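Local coordinates for putative exported protein (Bordetella pertussis Tohama I, PDB 2PFY) that serves as the extracytoplasmic solute receptor DctP7, binding pyroglutamic acid, probably for uptake by a tripartite ATP-independent periplasmic transporter, at residues E250-L255 with M260-L265; A147-M152 with Q203-Q208. All coordinates share one frame; numbering follows the deposited sequence.

Contact 1 of 2, residues E250-L255 with M260-L265; sequences ELTDTL and MSVEPL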
loop_
_atom_site.group_PDB
_atom_site.type_symbol
_atom_site.label_atom_id
_atom_site.label_comp_id
_atom_site.label_asym_id
_atom_site.label_seq_id
_atom_site.Cartn_x
_atom_site.Cartn_y
_atom_site.Cartn_z
ATOM N N GLU A 250 12.769 9.256 9.637
ATOM C CA GLU A 250 12.516 10.705 9.529
ATOM C C GLU A 250 11.045 11.020 9.651
ATOM O O GLU A 250 10.665 12.056 10.247
ATOM C CB GLU A 250 12.990 11.343 8.221
ATOM C CG GLU A 250 13.945 10.536 7.426
ATOM C CD GLU A 250 15.010 11.382 6.721
ATOM O OE1 GLU A 250 14.683 12.527 6.291
ATOM O OE2 GLU A 250 16.166 10.895 6.616
ATOM N N LEU A 251 10.213 10.165 9.047
ATOM C CA LEU A 251 8.762 10.359 9.128
ATOM C C LEU A 251 8.259 10.137 10.562
ATOM O O LEU A 251 7.429 10.868 11.052
ATOM C CB LEU A 251 8.046 9.420 8.130
ATOM C CG LEU A 251 8.353 9.788 6.662
ATOM C CD1 LEU A 251 7.889 8.628 5.727
ATOM C CD2 LEU A 251 7.692 11.075 6.210
ATOM N N THR A 252 8.784 9.122 11.223
ATOM C CA THR A 252 8.413 8.827 12.616
ATOM C C THR A 252 8.875 9.969 13.533
ATOM O O THR A 252 8.095 10.434 14.366
ATOM C CB THR A 252 9.017 7.492 13.051
ATOM O OG1 THR A 252 8.639 6.522 12.080
ATOM C CG2 THR A 252 8.467 7.038 14.438
ATOM N N ASP A 253 10.103 10.460 13.333
ATOM C CA ASP A 253 10.607 11.628 14.112
ATOM C C ASP A 253 9.703 12.840 13.890
ATOM O O ASP A 253 9.460 13.618 14.827
ATOM C CB ASP A 253 12.042 12.003 13.722
ATOM C CG ASP A 253 13.081 10.926 14.078
ATOM O OD1 ASP A 253 12.942 10.179 15.074
ATOM O OD2 ASP A 253 14.106 10.846 13.357
ATOM N N THR A 254 9.193 13.003 12.657
ATOM C CA THR A 254 8.292 14.115 12.343
ATOM C C THR A 254 7.000 14.106 13.190
ATOM O O THR A 254 6.548 15.170 13.646
ATOM C CB THR A 254 7.968 14.196 10.820
ATOM O OG1 THR A 254 9.181 14.396 10.097
ATOM C CG2 THR A 254 7.010 15.383 10.500
ATOM N N LEU A 255 6.402 12.928 13.362
ATOM C CA LEU A 255 5.208 12.771 14.195
ATOM C C LEU A 255 5.507 13.282 15.612
ATOM O O LEU A 255 4.729 14.062 16.152
ATOM C CB LEU A 255 4.821 11.275 14.268
ATOM C CG LEU A 255 4.489 10.596 12.915
ATOM C CD1 LEU A 255 4.153 9.149 13.184
ATOM C CD2 LEU A 255 3.305 11.303 12.155
HETATM N N MSE A 260 3.093 14.319 18.797
HETATM C CA MSE A 260 2.559 12.968 19.050
HETATM C C MSE A 260 3.446 12.247 20.048
HETATM O O MSE A 260 4.673 12.403 20.050
HETATM C CB MSE A 260 2.466 12.122 17.758
HETATM C CG MSE A 260 1.507 12.678 16.768
HETATM SE SE MSE A 260 0.859 11.268 15.530
HETATM C CE MSE A 260 -0.230 10.212 16.804
ATOM N N SER A 261 2.827 11.449 20.906
ATOM C CA SER A 261 3.609 10.520 21.662
ATOM C C SER A 261 3.976 9.399 20.697
ATOM O O SER A 261 3.107 8.806 20.067
ATOM C CB SER A 261 2.804 10.022 22.873
ATOM O OG SER A 261 3.453 8.904 23.432
ATOM N N VAL A 262 5.260 9.134 20.526
ATOM C CA VAL A 262 5.675 7.997 19.690
ATOM C C VAL A 262 6.214 6.925 20.601
ATOM O O VAL A 262 7.153 7.177 21.356
ATOM C CB VAL A 262 6.712 8.394 18.586
ATOM C CG1 VAL A 262 7.367 7.149 17.960
ATOM C CG2 VAL A 262 6.011 9.228 17.516
ATOM N N GLU A 263 5.617 5.739 20.528
ATOM C CA GLU A 263 5.985 4.634 21.411
ATOM C C GLU A 263 6.268 3.314 20.707
ATOM O O GLU A 263 5.742 3.066 19.612
ATOM C CB GLU A 263 4.896 4.474 22.477
ATOM C CG GLU A 263 5.069 5.520 23.582
ATOM C CD GLU A 263 4.041 5.420 24.641
ATOM O OE1 GLU A 263 2.874 5.724 24.358
ATOM O OE2 GLU A 263 4.398 5.037 25.768
ATOM N N PRO A 264 7.111 2.461 21.323
ATOM C CA PRO A 264 7.258 1.138 20.744
ATOM C C PRO A 264 5.958 0.356 20.948
ATOM O O PRO A 264 5.036 0.818 21.612
ATOM C CB PRO A 264 8.395 0.487 21.562
ATOM C CG PRO A 264 8.917 1.538 22.455
ATOM C CD PRO A 264 7.932 2.640 22.543
ATOM N N LEU A 265 5.897 -0.819 20.362
ATOM C CA LEU A 265 4.714 -1.632 20.432
ATOM C C LEU A 265 4.654 -2.244 21.854
ATOM O O LEU A 265 5.623 -2.879 22.293
ATOM C CB LEU A 265 4.804 -2.741 19.364
ATOM C CG LEU A 265 3.602 -3.695 19.277
ATOM C CD1 LEU A 265 2.329 -2.904 19.010
ATOM C CD2 LEU A 265 3.803 -4.766 18.231
#
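The flat group at this contact is the peptide carbonyl of L255, which M260 N approaches obliquely, tilted 32° from the carbonyl plane. The distance from M260 N to L255 O is 3.1 Å. At the hydrogen the bond is moderately bent, with an N-H...O angle of 151°. This bond reaches back five residues across the C-terminal end of helix 223-257, tying the turn to the last part of the helix. M260 CB also lies 3.4 Å from L255 O.

M260, a selenomethionine, lies beside L255 with both side chains pointing the same way. Its chain bends at chi3, and its SE stands 4.2 Å from L255 CB. From the strand, V262 CG2 also reaches L255 CB, at 4.0 Å, and sits near the T252 carbonyl oxygen. V262 CG1, anti to its backbone N (chi1 167°), meets T252 CG2 at 3.7 Å, where the two side chains cross at about a right angle. T252 meets V262 through its methyl, while its hydroxyl is hydrogen-bonded to T248 O one turn back. Y126 of strand 124-127 and Y199 of strand 198-201, neighbours in the sheet that ends at strand 261-264, pack against both L255 and M260.

The chemistry is consistent with one main-chain bond setting the turn while apolar groups fill the helix-strand interface.

Contact 2 of 2, residues A147-M152 with Q203-Q208; sequences ASTSHM and QAFIPQ
The CA atoms of T149 and F205 lie 10.5 Å apart, and those of M152 and A204 are separated by 10.4 Å, so the irregular 203-208 backbone keeps its distance from helix 147-155 and side chains bridge the gap. The F205 ring does most of the spanning. Its CG sits between the backbone N and the carbonyl carbon (chi1 56°), and the ring extends toward the helix until CZ meets T149 CG2 at 3.6 Å, the two side chains crossing at roughly 90°.

M152, a selenomethionine one turn along the helix, makes a Met-aromatic contact, its SE 4.1 Å from F205 CE2. SE lies 5.4 Å from the F205 ring centroid, 78° off the normal, hence at the edge. P207 CB also lies in the ring plane, at the edge. T149 OG1 is held by Y145 N and S146 OG, just ahead of the helix, while CG2 is the branch that reaches F205.

L181 of strand 180-182 touches both M152 and F205, and M280 of helix 267-287 packs on M152. The contact packs helix 147-155 on the connection between strands 198-201 and 208-214, which carries the pocket residue P207.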
loop_
_atom_site.group_PDB
_atom_site.type_symbol
_atom_site.label_atom_id
_atom_site.label_comp_id
_atom_site.label_asym_id
_atom_site.label_seq_id
_atom_site.Cartn_x
_atom_site.Cartn_y
_atom_site.Cartn_z
ATOM N N ALA A 147 -9.813 -4.920 2.310
ATOM C CA ALA A 147 -10.415 -6.161 2.807
ATOM C C ALA A 147 -9.596 -6.771 3.948
ATOM O O ALA A 147 -10.150 -7.137 4.987
ATOM C CB ALA A 147 -10.596 -7.178 1.626
ATOM N N SER A 148 -8.279 -6.865 3.775
ATOM C CA SER A 148 -7.409 -7.410 4.829
ATOM C C SER A 148 -7.467 -6.612 6.136
ATOM O O SER A 148 -7.648 -7.202 7.222
ATOM C CB SER A 148 -5.961 -7.544 4.348
ATOM O OG SER A 148 -5.175 -8.171 5.354
ATOM N N THR A 149 -7.318 -5.290 6.064
ATOM C CA THR A 149 -7.398 -4.497 7.283
ATOM C C THR A 149 -8.795 -4.460 7.930
ATOM O O THR A 149 -8.899 -4.292 9.150
ATOM C CB THR A 149 -6.832 -3.043 7.100
ATOM O OG1 THR A 149 -7.515 -2.379 6.029
ATOM C CG2 THR A 149 -5.307 -3.071 6.848
ATOM N N SER A 150 -9.854 -4.589 7.129
ATOM C CA SER A 150 -11.215 -4.769 7.666
ATOM C C SER A 150 -11.337 -6.042 8.507
ATOM O O SER A 150 -11.833 -6.002 9.642
ATOM C CB SER A 150 -12.244 -4.837 6.536
ATOM O OG SER A 150 -12.713 -3.558 6.204
ATOM N N HIS A 151 -10.875 -7.153 7.936
ATOM C CA HIS A 151 -10.814 -8.424 8.626
ATOM C C HIS A 151 -9.932 -8.348 9.893
ATOM O O HIS A 151 -10.327 -8.809 10.971
ATOM C CB HIS A 151 -10.306 -9.503 7.668
ATOM C CG HIS A 151 -10.353 -10.888 8.243
ATOM N ND1 HIS A 151 -9.360 -11.819 8.022
ATOM C CD2 HIS A 151 -11.267 -11.494 9.037
ATOM C CE1 HIS A 151 -9.664 -12.942 8.651
ATOM N NE2 HIS A 151 -10.820 -12.772 9.270
HETATM N N MSE A 152 -8.752 -7.744 9.767
HETATM C CA MSE A 152 -7.852 -7.589 10.899
HETATM C C MSE A 152 -8.505 -6.818 12.053
HETATM O O MSE A 152 -8.389 -7.227 13.221
HETATM C CB MSE A 152 -6.557 -6.911 10.456
HETATM C CG MSE A 152 -5.529 -6.719 11.569
HETATM SE SE MSE A 152 -4.261 -5.376 10.966
HETATM C CE MSE A 152 -5.506 -3.779 11.142
ATOM N N GLN A 203 4.871 -1.956 13.374
ATOM C CA GLN A 203 5.302 -2.689 12.179
ATOM C C GLN A 203 4.410 -3.907 11.911
ATOM O O GLN A 203 4.919 -5.024 11.722
ATOM C CB GLN A 203 6.778 -3.135 12.310
ATOM C CG GLN A 203 7.783 -1.982 12.444
ATOM C CD GLN A 203 9.237 -2.440 12.437
ATOM O OE1 GLN A 203 9.675 -3.232 11.565
ATOM N NE2 GLN A 203 10.002 -1.936 13.397
ATOM N N ALA A 204 3.094 -3.730 11.902
ATOM C CA ALA A 204 2.197 -4.883 11.739
ATOM C C ALA A 204 2.451 -5.620 10.400
ATOM O O ALA A 204 2.481 -6.863 10.337
ATOM C CB ALA A 204 0.753 -4.465 11.851
ATOM N N PHE A 205 2.649 -4.839 9.339
ATOM C CA PHE A 205 3.007 -5.357 8.042
ATOM C C PHE A 205 3.524 -4.233 7.154
ATOM O O PHE A 205 3.561 -3.046 7.543
ATOM C CB PHE A 205 1.810 -6.097 7.380
ATOM C CG PHE A 205 0.576 -5.264 7.243
ATOM C CD1 PHE A 205 0.339 -4.509 6.073
ATOM C CD2 PHE A 205 -0.327 -5.171 8.296
ATOM C CE1 PHE A 205 -0.802 -3.715 5.941
ATOM C CE2 PHE A 205 -1.487 -4.340 8.179
ATOM C CZ PHE A 205 -1.725 -3.638 7.011
ATOM N N ILE A 206 3.993 -4.605 5.975
ATOM C CA ILE A 206 4.429 -3.576 5.062
ATOM C C ILE A 206 3.741 -3.749 3.676
ATOM O O ILE A 206 4.159 -4.597 2.859
ATOM C CB ILE A 206 6.008 -3.255 5.094
ATOM C CG1 ILE A 206 6.685 -3.445 3.773
ATOM C CG2 ILE A 206 6.826 -3.750 6.332
ATOM C CD1 ILE A 206 6.451 -2.337 2.936
ATOM N N PRO A 207 2.659 -2.963 3.447
ATOM C CA PRO A 207 1.841 -3.194 2.261
ATOM C C PRO A 207 2.509 -2.541 1.061
ATOM O O PRO A 207 3.190 -1.512 1.191
ATOM C CB PRO A 207 0.494 -2.558 2.625
ATOM C CG PRO A 207 0.909 -1.353 3.578
ATOM C CD PRO A 207 2.168 -1.830 4.276
ATOM N N GLN A 208 2.391 -3.190 -0.086
ATOM C CA GLN A 208 2.989 -2.694 -1.321
ATOM C C GLN A 208 2.001 -1.853 -2.091
ATOM O O GLN A 208 0.795 -2.011 -1.978
ATOM C CB GLN A 208 3.413 -3.839 -2.218
ATOM C CG GLN A 208 4.375 -4.831 -1.574
ATOM C CD GLN A 208 5.680 -4.205 -1.117
ATOM O OE1 GLN A 208 6.235 -3.342 -1.768
ATOM N NE2 GLN A 208 6.188 -4.677 -0.007
#

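In the fold
Contact 2 is the nearer to the ligand: P207, within its 203-208 segment, touches the bound pyroglutamic acid, and the F205 side chain is about 6 Å from it. In contact 1 the side chain of L255 is about 11 Å from the bound pyroglutamic acid. The two contact centres are 19 Å apart, with nearest atoms about 6 Å apart and no touch. Strand 198-201 relates them: it pairs in parallel with strand 261-264 of contact 1 and leads into the 203-208 loop of contact 2. The pocket residue Y145 packs on F205. Separately, L251 and T252 pack on A185, V188 and P184 of the helix that also carries the pocket residue T186.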